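Local structure of Hsp70/Hsp90 co-chaperone CNS1 (Saccharomyces cerevisiae, 6HFT) at residues A[67-72]-A[99-104]. The protein acts as a co-chaperone of Hsp70 and Hsp90, binding the C-terminal MEEVD peptide of Hsp90 through its TPR repeats and stimulating the ATPase of Hsp70 SSA1. Sequence-based numbering, arbitrary orientation.
Sequences NYRRCI and LNKLEE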
# COMPACT_ATOMS: atom_id res chain seq x y z
N ASN A 67 -10.03 21.27 -19.56
CA ASN A 67 -8.85 21.30 -20.43
C ASN A 67 -7.96 22.43 -19.91
O ASN A 67 -8.07 23.58 -20.34
CB ASN A 67 -9.27 21.54 -21.88
CG ASN A 67 -10.29 20.53 -22.37
OD1 ASN A 67 -10.25 19.36 -22.00
ND2 ASN A 67 -11.22 20.98 -23.21
N TYR A 68 -7.07 22.08 -18.98
CA TYR A 68 -6.37 23.07 -18.15
C TYR A 68 -5.21 23.79 -18.86
O TYR A 68 -4.97 24.97 -18.58
CB TYR A 68 -5.89 22.42 -16.85
CG TYR A 68 -7.02 21.81 -16.02
CD1 TYR A 68 -8.06 22.60 -15.53
CD2 TYR A 68 -7.05 20.44 -15.74
CE1 TYR A 68 -9.09 22.06 -14.78
CE2 TYR A 68 -8.08 19.88 -14.99
CZ TYR A 68 -9.10 20.69 -14.51
OH TYR A 68 -10.12 20.15 -13.77
N ARG A 69 -4.51 23.10 -19.75
CA ARG A 69 -3.43 23.72 -20.55
C ARG A 69 -3.96 24.70 -21.60
O ARG A 69 -3.36 25.76 -21.81
CB ARG A 69 -2.55 22.65 -21.22
CG ARG A 69 -1.77 21.79 -20.24
CD ARG A 69 -1.16 20.57 -20.90
NE ARG A 69 -0.54 19.66 -19.93
CZ ARG A 69 0.70 19.77 -19.43
NH1 ARG A 69 1.52 20.75 -19.79
NH2 ARG A 69 1.12 18.87 -18.54
N ARG A 70 -5.06 24.35 -22.26
CA ARG A 70 -5.74 25.25 -23.21
C ARG A 70 -6.30 26.50 -22.53
O ARG A 70 -6.34 27.58 -23.13
CB ARG A 70 -6.86 24.52 -23.97
CG ARG A 70 -6.37 23.54 -25.03
CD ARG A 70 -7.53 22.74 -25.61
NE ARG A 70 -7.15 21.94 -26.77
CZ ARG A 70 -7.13 22.36 -28.04
NH1 ARG A 70 -6.76 21.52 -29.00
NH2 ARG A 70 -7.45 23.62 -28.37
N CYS A 71 -6.76 26.35 -21.29
CA CYS A 71 -7.23 27.46 -20.46
C CYS A 71 -6.11 28.46 -20.15
O CYS A 71 -6.31 29.67 -20.22
CB CYS A 71 -7.83 26.94 -19.15
SG CYS A 71 -8.28 28.20 -17.95
N ILE A 72 -4.93 27.93 -19.81
CA ILE A 72 -3.74 28.74 -19.54
C ILE A 72 -3.30 29.54 -20.77
O ILE A 72 -2.88 30.69 -20.65
CB ILE A 72 -2.57 27.86 -19.00
CG1 ILE A 72 -2.91 27.35 -17.59
CG2 ILE A 72 -1.24 28.61 -18.97
CD1 ILE A 72 -2.20 26.08 -17.20
N LEU A 99 -3.60 20.59 -12.29
CA LEU A 99 -2.53 19.78 -12.90
C LEU A 99 -1.42 19.37 -11.91
O LEU A 99 -0.40 18.82 -12.33
CB LEU A 99 -1.91 20.55 -14.08
CG LEU A 99 -2.82 20.81 -15.29
CD1 LEU A 99 -2.26 21.93 -16.15
CD2 LEU A 99 -3.01 19.54 -16.11
N ASN A 100 -1.63 19.62 -10.61
CA ASN A 100 -0.63 19.37 -9.57
C ASN A 100 0.70 20.07 -9.85
O ASN A 100 1.77 19.46 -9.81
CB ASN A 100 -0.45 17.86 -9.32
CG ASN A 100 -1.70 17.20 -8.78
OD1 ASN A 100 -2.22 16.24 -9.37
ND2 ASN A 100 -2.21 17.72 -7.67
N LYS A 101 0.60 21.36 -10.15
CA LYS A 101 1.75 22.25 -10.30
C LYS A 101 1.50 23.46 -9.41
O LYS A 101 1.08 24.52 -9.87
CB LYS A 101 1.95 22.62 -11.77
CG LYS A 101 2.48 21.47 -12.61
CD LYS A 101 2.64 21.84 -14.07
CE LYS A 101 3.29 20.71 -14.86
NZ LYS A 101 3.37 21.02 -16.32
N LEU A 102 1.78 23.28 -8.12
CA LEU A 102 1.41 24.24 -7.08
C LEU A 102 2.29 25.49 -7.10
O LEU A 102 1.84 26.57 -6.71
CB LEU A 102 1.50 23.59 -5.69
CG LEU A 102 0.72 22.29 -5.44
CD1 LEU A 102 1.22 21.61 -4.18
CD2 LEU A 102 -0.78 22.55 -5.34
N GLU A 103 3.54 25.34 -7.54
CA GLU A 103 4.46 26.48 -7.67
C GLU A 103 4.04 27.43 -8.78
O GLU A 103 4.06 28.65 -8.59
CB GLU A 103 5.91 26.00 -7.89
CG GLU A 103 6.68 25.69 -6.62
CD GLU A 103 6.37 24.31 -6.04
OE1 GLU A 103 5.19 23.97 -5.87
OE2 GLU A 103 7.34 23.58 -5.72
N GLU A 104 3.65 26.88 -9.93
CA GLU A 104 3.10 27.67 -11.04
C GLU A 104 1.74 28.28 -10.67
O GLU A 104 1.41 29.39 -11.12
CB GLU A 104 2.97 26.83 -12.32
CG GLU A 104 4.30 26.52 -13.02
CD GLU A 104 4.95 25.22 -12.57
OE1 GLU A 104 4.86 24.87 -11.38
OE2 GLU A 104 5.57 24.55 -13.43
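Leu-99 reaches from the turn after helix 86-98 to the first turn of helix 68-81, and its side chain can be traced atom by atom. From CB, the first torsion sets CG anti to the carbonyl carbon (chi1 -66°), which carries the branch toward Tyr-68, where Leu-99 CG comes to 3.8 Å from Tyr-68 CB. Methyl CD1 of Leu-99 sits among three side chains, 3.7 Å from Tyr-68 CB, 4.1 Å from Arg-69 CG and 4.3 Å from Ile-72 CD1. The other methyl, Leu-99 CD2, lies 4.1 Å from Tyr-68 CB and meets the Tyr-68 ring obliquely, with Leu-99 CD2 to Tyr-68 CD2 at 4.2 Å. The side chains of Leu-99 and Tyr-68 run past each other in opposite directions, Tyr-68 also touching Gln-98 of helix 86-98. That helix ends in a Schellman motif with Asn-100, at positive phi (55°), as C-prime residue, and Lys-101 then occupies the N-cap position of helix 102-115. Nearby, the extended chains of Arg-69 and Lys-101 cross at about a right angle, and Arg-69 NH2 stands 3.8 Å from Lys-101 NZ. The contact thus joins the start of helix 68-81, in TPR 2, to the turn between helices 86-98 and 102-115, in TPR 3. No hydrogen bond or salt bridge spans the segments, so their direct attraction is probably the van der Waals contact made by Leu-99, while the two like charges probably oppose closer approach.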